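Local coordinates for protein Niban 2 (Homo sapiens, PDB 7CTP) that is a PH-domain protein of cytosol and plasma membrane that may suppress apoptosis and may promote melanoma cell invasion, at residues L58-P63 and A443-E448; R393-P398 and H435-M440; G135-G140 and E262-W267. All coordinates share one frame; numbering follows the deposited sequence.

Interaction 1 of 3, residues L58-P63 and A443-E448; sequences LWRKVP and AVYTFE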
loop_
_atom_site.group_PDB
_atom_site.type_symbol
_atom_site.label_atom_id
_atom_site.label_comp_id
_atom_site.label_asym_id
_atom_site.label_seq_id
_atom_site.Cartn_x
_atom_site.Cartn_y
_atom_site.Cartn_z
ATOM N N LEU A 58 -15.060 17.692 1.405
ATOM C CA LEU A 58 -15.705 16.932 0.350
ATOM C C LEU A 58 -14.672 16.052 -0.341
ATOM O O LEU A 58 -13.473 16.343 -0.324
ATOM C CB LEU A 58 -16.359 17.865 -0.663
ATOM C CG LEU A 58 -17.346 18.866 -0.070
ATOM C CD1 LEU A 58 -17.946 19.705 -1.173
ATOM C CD2 LEU A 58 -18.428 18.140 0.717
ATOM N N TRP A 59 -15.146 14.965 -0.940
ATOM C CA TRP A 59 -14.304 14.038 -1.684
ATOM C C TRP A 59 -14.698 14.080 -3.157
ATOM O O TRP A 59 -15.887 14.046 -3.488
ATOM C CB TRP A 59 -14.429 12.609 -1.140
ATOM C CG TRP A 59 -14.107 12.447 0.339
ATOM C CD1 TRP A 59 -13.575 13.389 1.179
ATOM C CD2 TRP A 59 -14.291 11.264 1.136
ATOM N NE1 TRP A 59 -13.421 12.867 2.445
ATOM C CE2 TRP A 59 -13.853 11.564 2.444
ATOM C CE3 TRP A 59 -14.786 9.980 0.869
ATOM C CZ2 TRP A 59 -13.894 10.630 3.483
ATOM C CZ3 TRP A 59 -14.827 9.054 1.905
ATOM C CH2 TRP A 59 -14.383 9.384 3.194
ATOM N N ARG A 60 -13.696 14.175 -4.025
ATOM C CA ARG A 60 -13.911 14.196 -5.465
ATOM C C ARG A 60 -14.621 12.920 -5.907
ATOM O O ARG A 60 -14.263 11.820 -5.481
ATOM C CB ARG A 60 -12.555 14.349 -6.152
ATOM C CG ARG A 60 -12.564 14.491 -7.636
ATOM C CD ARG A 60 -11.128 14.421 -8.152
ATOM N NE ARG A 60 -10.284 15.447 -7.535
ATOM C CZ ARG A 60 -10.346 16.741 -7.834
ATOM N NH1 ARG A 60 -11.196 17.174 -8.758
ATOM N NH2 ARG A 60 -9.549 17.610 -7.215
ATOM N N LYS A 61 -15.652 13.069 -6.740
ATOM C CA LYS A 61 -16.491 11.936 -7.120
ATOM C C LYS A 61 -16.148 11.362 -8.489
ATOM O O LYS A 61 -16.365 10.168 -8.722
ATOM C CB LYS A 61 -17.967 12.351 -7.077
ATOM C CG LYS A 61 -18.414 12.832 -5.690
ATOM C CD LYS A 61 -19.930 12.926 -5.563
ATOM C CE LYS A 61 -20.398 12.612 -4.146
ATOM N NZ LYS A 61 -19.275 12.541 -3.173
ATOM N N VAL A 62 -15.617 12.177 -9.393
ATOM C CA VAL A 62 -15.163 11.732 -10.706
ATOM C C VAL A 62 -13.666 12.008 -10.757
ATOM O O VAL A 62 -13.223 13.027 -10.209
ATOM C CB VAL A 62 -15.909 12.469 -11.832
ATOM C CG1 VAL A 62 -15.896 13.972 -11.572
ATOM C CG2 VAL A 62 -15.285 12.175 -13.194
ATOM N N PRO A 63 -12.850 11.151 -11.378
ATOM C CA PRO A 63 -11.418 11.453 -11.476
ATOM C C PRO A 63 -11.171 12.730 -12.262
ATOM O O PRO A 63 -11.998 13.182 -13.058
ATOM C CB PRO A 63 -10.839 10.233 -12.210
ATOM C CG PRO A 63 -11.814 9.147 -11.960
ATOM C CD PRO A 63 -13.159 9.813 -11.918
ATOM N N ALA A 443 -8.870 18.788 -0.045
ATOM C CA ALA A 443 -8.825 20.223 0.236
ATOM C C ALA A 443 -9.052 21.036 -1.031
ATOM O O ALA A 443 -9.830 22.004 -1.032
ATOM C CB ALA A 443 -7.497 20.599 0.900
ATOM N N VAL A 444 -8.387 20.668 -2.128
ATOM C CA VAL A 444 -8.545 21.449 -3.351
ATOM C C VAL A 444 -9.909 21.197 -3.981
ATOM O O VAL A 444 -10.521 22.117 -4.534
ATOM C CB VAL A 444 -7.394 21.177 -4.337
ATOM C CG1 VAL A 444 -6.064 21.593 -3.708
ATOM C CG2 VAL A 444 -7.383 19.730 -4.770
ATOM N N TYR A 445 -10.424 19.963 -3.894
ATOM C CA TYR A 445 -11.771 19.706 -4.407
ATOM C C TYR A 445 -12.804 20.514 -3.633
ATOM O O TYR A 445 -13.699 21.137 -4.221
ATOM C CB TYR A 445 -12.104 18.216 -4.330
ATOM C CG TYR A 445 -13.524 17.910 -4.774
ATOM C CD1 TYR A 445 -13.885 17.995 -6.115
ATOM C CD2 TYR A 445 -14.502 17.556 -3.854
ATOM C CE1 TYR A 445 -15.175 17.728 -6.528
ATOM C CE2 TYR A 445 -15.800 17.287 -4.260
ATOM C CZ TYR A 445 -16.127 17.374 -5.597
ATOM O OH TYR A 445 -17.418 17.105 -6.015
ATOM N N THR A 446 -12.699 20.497 -2.302
ATOM C CA THR A 446 -13.605 21.282 -1.470
ATOM C C THR A 446 -13.490 22.768 -1.788
ATOM O O THR A 446 -14.504 23.466 -1.931
ATOM C CB THR A 446 -13.308 21.030 0.006
ATOM O OG1 THR A 446 -13.460 19.633 0.295
ATOM C CG2 THR A 446 -14.264 21.831 0.878
ATOM N N PHE A 447 -12.256 23.269 -1.907
ATOM C CA PHE A 447 -12.057 24.682 -2.221
ATOM C C PHE A 447 -12.731 25.052 -3.534
ATOM O O PHE A 447 -13.420 26.075 -3.621
ATOM C CB PHE A 447 -10.567 25.030 -2.287
ATOM C CG PHE A 447 -10.311 26.499 -2.519
ATOM C CD1 PHE A 447 -10.441 27.409 -1.478
ATOM C CD2 PHE A 447 -9.976 26.972 -3.783
ATOM C CE1 PHE A 447 -10.227 28.765 -1.689
ATOM C CE2 PHE A 447 -9.758 28.323 -4.000
ATOM C CZ PHE A 447 -9.880 29.219 -2.955
ATOM N N GLU A 448 -12.540 24.228 -4.567
ATOM C CA GLU A 448 -13.145 24.510 -5.865
ATOM C C GLU A 448 -14.664 24.520 -5.764
ATOM O O GLU A 448 -15.329 25.452 -6.237
ATOM C CB GLU A 448 -12.694 23.484 -6.905
ATOM C CG GLU A 448 -13.364 23.692 -8.264
ATOM C CD GLU A 448 -12.814 22.797 -9.355
ATOM O OE1 GLU A 448 -12.146 21.790 -9.033
ATOM O OE2 GLU A 448 -13.065 23.100 -10.541
HETATM O O HOH W 1 -10.345 20.738 -7.498
HETATM O O HOH W 2 -11.860 19.598 -10.519
HETATM O O HOH W 3 -16.656 15.267 -8.445
#
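L58 and R60, in the irregular segment 58-63, run past one side of helix 422-455, with the CA of L58 5.2 Å from the CA of T446 and the CA of R60 6.0 Å from that of Y445. The Y445 ring is the main surface offered by the helix. The first torsion of Y445 sends the ring outward from the helix, into the path of the loop. R60 CA sits 3.6 Å from the centroid of the Y445 ring and only 3° off its normal, a CH-pi contact over the middle of the face, whereas L58 CB meets the ring edge at CE2. Beyond CB the arginine bends at chi3. One guanidinium face then receives Y445 CD1 near its rim, and V444 CG2 abuts the guanidinium edge; with ring and guanidinium planes 68° apart, the two groups are not stacked. The guanidinium is anchored by a salt bridge from NH2 to D441, and two waters carry NH1 and NH2 on to E448 OE1. At the other end of the ring, a third water joins K61 N to Y445 OH. L58 N donates to T446 OG1 over 2.7 Å, bent at 141°, while that hydroxyl is also bonded to N442 O within the helix. The loop leading to the first PH strand, 70-77, is thus fixed to the helical part of the chain by one direct bond from a backbone N-H to a threonine hydroxyl, a ring beneath the backbone and a charge held by D441, with water completing the link to E448.

Interaction 2 of 3, residues R393-P398 and H435-M440; sequences RLAYHP and HMREQM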
loop_
_atom_site.group_PDB
_atom_site.type_symbol
_atom_site.label_atom_id
_atom_site.label_comp_id
_atom_site.label_asym_id
_atom_site.label_seq_id
_atom_site.Cartn_x
_atom_site.Cartn_y
_atom_site.Cartn_z
ATOM N N ARG A 393 -5.263 20.000 -9.587
ATOM C CA ARG A 393 -4.328 18.891 -9.742
ATOM C C ARG A 393 -3.211 18.899 -8.708
ATOM O O ARG A 393 -2.270 18.100 -8.828
ATOM C CB ARG A 393 -3.715 18.924 -11.140
ATOM C CG ARG A 393 -4.742 19.007 -12.225
ATOM C CD ARG A 393 -4.161 18.700 -13.584
ATOM N NE ARG A 393 -5.234 18.301 -14.483
ATOM C CZ ARG A 393 -5.509 17.043 -14.804
ATOM N NH1 ARG A 393 -4.763 16.050 -14.325
ATOM N NH2 ARG A 393 -6.522 16.785 -15.617
ATOM N N LEU A 394 -3.299 19.778 -7.704
ATOM C CA LEU A 394 -2.193 19.982 -6.767
ATOM C C LEU A 394 -1.777 18.684 -6.081
ATOM O O LEU A 394 -0.580 18.427 -5.895
ATOM C CB LEU A 394 -2.585 21.031 -5.729
ATOM C CG LEU A 394 -1.602 21.327 -4.598
ATOM C CD1 LEU A 394 -0.248 21.729 -5.164
ATOM C CD2 LEU A 394 -2.163 22.417 -3.702
ATOM N N ALA A 395 -2.745 17.846 -5.706
ATOM C CA ALA A 395 -2.393 16.648 -4.949
ATOM C C ALA A 395 -1.515 15.694 -5.744
ATOM O O ALA A 395 -0.892 14.808 -5.147
ATOM C CB ALA A 395 -3.649 15.917 -4.480
ATOM N N TYR A 396 -1.441 15.858 -7.063
ATOM C CA TYR A 396 -0.634 14.998 -7.918
ATOM C C TYR A 396 0.549 15.724 -8.542
ATOM O O TYR A 396 1.188 15.181 -9.451
ATOM C CB TYR A 396 -1.513 14.384 -9.010
ATOM C CG TYR A 396 -2.676 13.619 -8.430
ATOM C CD1 TYR A 396 -2.529 12.292 -8.043
ATOM C CD2 TYR A 396 -3.907 14.236 -8.211
ATOM C CE1 TYR A 396 -3.572 11.593 -7.485
ATOM C CE2 TYR A 396 -4.958 13.538 -7.645
ATOM C CZ TYR A 396 -4.782 12.217 -7.291
ATOM O OH TYR A 396 -5.818 11.510 -6.726
ATOM N N HIS A 397 0.850 16.937 -8.084
ATOM C CA HIS A 397 1.933 17.708 -8.675
ATOM C C HIS A 397 3.254 17.035 -8.335
ATOM O O HIS A 397 3.552 16.847 -7.148
ATOM C CB HIS A 397 1.917 19.145 -8.158
ATOM C CG HIS A 397 2.714 20.092 -8.997
ATOM N ND1 HIS A 397 4.091 20.142 -8.958
ATOM C CD2 HIS A 397 2.329 21.025 -9.898
ATOM C CE1 HIS A 397 4.522 21.064 -9.801
ATOM N NE2 HIS A 397 3.471 21.618 -10.383
ATOM N N PRO A 398 4.062 16.649 -9.325
ATOM C CA PRO A 398 5.274 15.864 -9.027
ATOM C C PRO A 398 6.334 16.623 -8.248
ATOM O O PRO A 398 7.219 15.987 -7.675
ATOM C CB PRO A 398 5.795 15.467 -10.414
ATOM C CG PRO A 398 4.697 15.782 -11.381
ATOM C CD PRO A 398 3.869 16.864 -10.767
ATOM N N HIS A 435 -2.335 8.945 2.571
ATOM C CA HIS A 435 -3.291 9.787 3.285
ATOM C C HIS A 435 -3.039 11.263 3.000
ATOM O O HIS A 435 -3.988 12.043 2.857
ATOM C CB HIS A 435 -3.231 9.543 4.794
ATOM C CG HIS A 435 -3.796 8.229 5.239
ATOM N ND1 HIS A 435 -5.083 7.829 4.948
ATOM C CD2 HIS A 435 -3.257 7.240 5.992
ATOM C CE1 HIS A 435 -5.304 6.638 5.482
ATOM N NE2 HIS A 435 -4.211 6.259 6.122
ATOM N N MET A 436 -1.767 11.673 2.930
ATOM C CA MET A 436 -1.477 13.075 2.639
ATOM C C MET A 436 -1.992 13.465 1.263
ATOM O O MET A 436 -2.540 14.560 1.084
ATOM C CB MET A 436 0.025 13.348 2.742
ATOM C CG MET A 436 0.551 13.312 4.148
ATOM S SD MET A 436 2.347 13.485 4.150
ATOM C CE MET A 436 2.726 12.615 5.659
ATOM N N ARG A 437 -1.822 12.584 0.276
ATOM C CA ARG A 437 -2.323 12.863 -1.065
ATOM C C ARG A 437 -3.840 12.988 -1.059
ATOM O O ARG A 437 -4.405 13.902 -1.674
ATOM C CB ARG A 437 -1.877 11.770 -2.032
ATOM C CG ARG A 437 -2.097 12.110 -3.504
ATOM C CD ARG A 437 -1.554 11.015 -4.416
ATOM N NE ARG A 437 -2.366 9.793 -4.341
ATOM C CZ ARG A 437 -2.272 8.785 -5.202
ATOM N NH1 ARG A 437 -1.407 8.857 -6.206
ATOM N NH2 ARG A 437 -3.046 7.710 -5.063
ATOM N N GLU A 438 -4.511 12.078 -0.352
ATOM C CA GLU A 438 -5.967 12.123 -0.254
ATOM C C GLU A 438 -6.429 13.430 0.374
ATOM O O GLU A 438 -7.344 14.087 -0.134
ATOM C CB GLU A 438 -6.467 10.925 0.557
ATOM C CG GLU A 438 -6.272 9.597 -0.156
ATOM C CD GLU A 438 -6.455 8.395 0.757
ATOM O OE1 GLU A 438 -6.636 7.281 0.221
ATOM O OE2 GLU A 438 -6.405 8.556 1.996
ATOM N N GLN A 439 -5.800 13.830 1.478
ATOM C CA GLN A 439 -6.272 15.024 2.179
ATOM C C GLN A 439 -5.994 16.287 1.374
ATOM O O GLN A 439 -6.781 17.244 1.421
ATOM C CB GLN A 439 -5.653 15.106 3.566
ATOM C CG GLN A 439 -6.175 14.036 4.517
ATOM C CD GLN A 439 -7.686 13.865 4.431
ATOM O OE1 GLN A 439 -8.443 14.801 4.690
ATOM N NE2 GLN A 439 -8.129 12.666 4.071
ATOM N N MET A 440 -4.896 16.310 0.613
ATOM C CA MET A 440 -4.662 17.440 -0.280
ATOM C C MET A 440 -5.707 17.486 -1.389
ATOM O O MET A 440 -6.245 18.556 -1.700
ATOM C CB MET A 440 -3.257 17.377 -0.870
ATOM C CG MET A 440 -2.959 18.478 -1.879
ATOM S SD MET A 440 -2.879 20.107 -1.096
ATOM C CE MET A 440 -1.116 20.218 -0.837
#
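R437 is the first residue of segment 435-440 to meet the loop 393-398, which carries a short 3-10 turn at L394 and A395. R437 O lies 3.5 Å from A395 CB, and R437 CG comes within 3.4 Å of A395 O. The chain then leaves the helix nearly straight before bending at chi3 (70°), and this turn brings the guanidinium beside Y396. There Y396 CE1 stands 3.4 Å above the R437 guanidinium plane, toward its rim, while NH1 lies at the edge of the phenol ring; the planes are 53° apart, so the charge is not placed over the pi face. NH1 also bonds to H192 ND1 on helix 176-194, and NH2 has a polar partner elsewhere. Were R437 cut back to an alanine, H192 ND1 would probably lose its bonding partner and a gap would be likely to open beside the Y396 ring edge. One turn further, M440 supplies the apolar half of the contact. With CG anti to the backbone N (chi1 177°), M440 CG rests 3.6 Å from A395 CA and 3.7 Å from A395 CB. Bends at chi2 and chi3 then carry the thioether to L394, whose CD2 is 3.6 Å from M440 SD. V360 and V363 of helix 342-378 also touch this methionine. As the two segments exchange no hydrogen bond, their fit depends on shape: the small A395 lets the turn approach the helix, a flexible thioether fills in beside L394, and the arginine spends its polar capacity on other parts of the fold, including the helix that follows the last PH strand.

Interaction 3 of 3, residues G135-G140 and E262-W267; sequences GNSLPG and ERQRQW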
loop_
_atom_site.group_PDB
_atom_site.type_symbol
_atom_site.label_atom_id
_atom_site.label_comp_id
_atom_site.label_asym_id
_atom_site.label_seq_id
_atom_site.Cartn_x
_atom_site.Cartn_y
_atom_site.Cartn_z
ATOM N N GLY A 135 24.010 -8.207 -3.703
ATOM C CA GLY A 135 25.270 -8.914 -3.534
ATOM C C GLY A 135 25.139 -10.260 -2.845
ATOM O O GLY A 135 25.913 -11.185 -3.120
ATOM N N ASN A 136 24.177 -10.389 -1.929
ATOM C CA ASN A 136 23.991 -11.635 -1.191
ATOM C C ASN A 136 22.732 -12.373 -1.624
ATOM O O ASN A 136 22.166 -13.157 -0.858
ATOM C CB ASN A 136 23.980 -11.364 0.313
ATOM C CG ASN A 136 25.331 -10.889 0.812
ATOM O OD1 ASN A 136 26.265 -11.683 0.957
ATOM N ND2 ASN A 136 25.448 -9.591 1.052
ATOM N N SER A 137 22.289 -12.132 -2.857
ATOM C CA SER A 137 21.124 -12.844 -3.367
ATOM C C SER A 137 21.429 -14.316 -3.602
ATOM O O SER A 137 20.510 -15.134 -3.630
ATOM C CB SER A 137 20.621 -12.189 -4.650
ATOM O OG SER A 137 21.648 -12.090 -5.618
ATOM N N LEU A 138 22.703 -14.668 -3.774
ATOM C CA LEU A 138 23.120 -16.052 -3.817
ATOM C C LEU A 138 24.122 -16.301 -2.696
ATOM O O LEU A 138 24.887 -15.396 -2.342
ATOM C CB LEU A 138 23.732 -16.394 -5.185
ATOM C CG LEU A 138 22.744 -16.187 -6.343
ATOM C CD1 LEU A 138 23.444 -16.174 -7.701
ATOM C CD2 LEU A 138 21.635 -17.255 -6.307
ATOM N N PRO A 139 24.120 -17.483 -2.090
ATOM C CA PRO A 139 24.868 -17.675 -0.844
ATOM C C PRO A 139 26.359 -17.840 -1.081
ATOM O O PRO A 139 26.814 -18.182 -2.174
ATOM C CB PRO A 139 24.269 -18.966 -0.275
ATOM C CG PRO A 139 23.914 -19.736 -1.497
ATOM C CD PRO A 139 23.402 -18.712 -2.486
ATOM N N GLY A 140 27.116 -17.594 -0.011
ATOM C CA GLY A 140 28.540 -17.868 0.018
ATOM C C GLY A 140 29.412 -16.869 -0.704
ATOM O O GLY A 140 30.599 -17.147 -0.922
ATOM N N GLU A 262 27.764 -12.047 -12.406
ATOM C CA GLU A 262 27.089 -12.683 -13.535
ATOM C C GLU A 262 26.068 -13.712 -13.058
ATOM O O GLU A 262 24.958 -13.794 -13.600
ATOM C CB GLU A 262 28.109 -13.326 -14.469
ATOM C CG GLU A 262 27.514 -14.151 -15.625
ATOM C CD GLU A 262 26.536 -13.375 -16.517
ATOM O OE1 GLU A 262 26.482 -12.125 -16.451
ATOM O OE2 GLU A 262 25.821 -14.033 -17.308
ATOM N N ARG A 263 26.423 -14.500 -12.043
ATOM C CA ARG A 263 25.464 -15.440 -11.472
ATOM C C ARG A 263 24.275 -14.701 -10.865
ATOM O O ARG A 263 23.123 -15.141 -10.996
ATOM C CB ARG A 263 26.159 -16.316 -10.432
ATOM C CG ARG A 263 27.158 -17.312 -11.044
ATOM C CD ARG A 263 27.863 -18.126 -9.971
ATOM N NE ARG A 263 26.918 -18.974 -9.250
ATOM C CZ ARG A 263 26.707 -18.912 -7.940
ATOM N NH1 ARG A 263 25.819 -19.720 -7.368
ATOM N NH2 ARG A 263 27.391 -18.043 -7.202
ATOM N N GLN A 264 24.535 -13.560 -10.215
ATOM C CA GLN A 264 23.451 -12.753 -9.650
ATOM C C GLN A 264 22.488 -12.295 -10.737
ATOM O O GLN A 264 21.264 -12.333 -10.547
ATOM C CB GLN A 264 24.022 -11.545 -8.889
ATOM C CG GLN A 264 24.707 -11.896 -7.571
ATOM C CD GLN A 264 25.705 -10.828 -7.105
ATOM O OE1 GLN A 264 25.664 -9.677 -7.546
ATOM N NE2 GLN A 264 26.608 -11.220 -6.216
ATOM N N ARG A 265 23.019 -11.904 -11.900
ATOM C CA ARG A 265 22.171 -11.431 -12.993
ATOM C C ARG A 265 21.343 -12.567 -13.591
ATOM O O ARG A 265 20.181 -12.366 -13.968
ATOM C CB ARG A 265 23.028 -10.768 -14.069
ATOM C CG ARG A 265 22.227 -10.083 -15.169
ATOM C CD ARG A 265 22.838 -10.328 -16.542
ATOM N NE ARG A 265 22.538 -11.675 -17.023
ATOM C CZ ARG A 265 22.413 -12.005 -18.304
ATOM N NH1 ARG A 265 22.141 -13.254 -18.649
ATOM N NH2 ARG A 265 22.545 -11.086 -19.244
ATOM N N GLN A 266 21.925 -13.763 -13.696
ATOM C CA GLN A 266 21.162 -14.900 -14.194
ATOM C C GLN A 266 20.008 -15.228 -13.262
ATOM O O GLN A 266 18.902 -15.549 -13.718
ATOM C CB GLN A 266 22.070 -16.113 -14.367
ATOM C CG GLN A 266 23.080 -15.922 -15.460
ATOM C CD GLN A 266 24.092 -17.032 -15.487
ATOM O OE1 GLN A 266 25.296 -16.787 -15.514
ATOM N NE2 GLN A 266 23.609 -18.267 -15.470
ATOM N N TRP A 267 20.234 -15.146 -11.948
ATOM C CA TRP A 267 19.139 -15.436 -11.027
ATOM C C TRP A 267 18.013 -14.414 -11.178
ATOM O O TRP A 267 16.827 -14.771 -11.125
ATOM C CB TRP A 267 19.621 -15.486 -9.577
ATOM C CG TRP A 267 18.435 -15.510 -8.678
ATOM C CD1 TRP A 267 17.954 -14.480 -7.923
ATOM C CD2 TRP A 267 17.508 -16.586 -8.527
ATOM N NE1 TRP A 267 16.801 -14.860 -7.284
ATOM C CE2 TRP A 267 16.504 -16.150 -7.635
ATOM C CE3 TRP A 267 17.438 -17.883 -9.042
ATOM C CZ2 TRP A 267 15.439 -16.967 -7.243
ATOM C CZ3 TRP A 267 16.377 -18.701 -8.648
ATOM C CH2 TRP A 267 15.391 -18.237 -7.760
HETATM O O HOH W 4 20.379 -11.892 -7.911
HETATM O O HOH W 5 26.186 -19.108 -4.751
#
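L138 and S137 belong to a loop of the PH domain, between helix 127-134 and strand 157-162, and here that loop rests on the start of the long helix 260-337. The apolar contact belongs chiefly to L138, which loses the most surface of any residue in the pair of segments. Its two methyls divide the work. L138 CD1 reaches the helix backbone 3.5 Å from R263 O and also lies over one face of the R263 guanidinium, toward its rim; L138 CD2 approaches W267 CB at 4.2 Å and meets the indole obliquely. The side chain of L138 also touches K249, as does W267, so helix 232-252 shares this site.

The one close direct polar approach is not a hydrogen bond: Q264, extended beyond CG, brings its NE2 to 3.2 Å from G135 O, but the angle between them is too poor. S137 OG, 3.6 Å from Q264 CG, passes alongside the aliphatic part of the glutamine and is itself bonded to I134 O.

Two waters carry the polar links between the segments. One molecule donates to both S137 OG (2.6 Å) and Q264 O (2.8 Å), tying the serine to the helix backbone. The serine hydroxyl takes the position between backbone N and carbonyl carbon (chi1 55°), which turns it toward that water. On the other flank, R263 NH1 bonds to G253 O and also donates to a second water, 2.7 Å away in the guanidinium plane, and this water in turn gives a hydrogen to P139 O at 2.8 Å.

In the fold
Interactions 1 and 2 are neighbours, with centres about 11 Å apart; both use helix 422-455 and meet where V444 CG1 touches L394 CD2 at 4.0 Å. Interaction 3 lies on the opposite side of the chain's centre from interaction 1, their centres about 49 Å apart, and its centre is about 39 Å from that of interaction 2. Along the chain, segment 58-63 comes first, then both segments of interaction 3, both of interaction 2, and finally 443-448, so interaction 1 spans the other two. This is consistent with the PH domain being fastened at separate places: its entry loop at helix 422-455, through interaction 1, and its 135-140 loop at helix 260-337, through interaction 3.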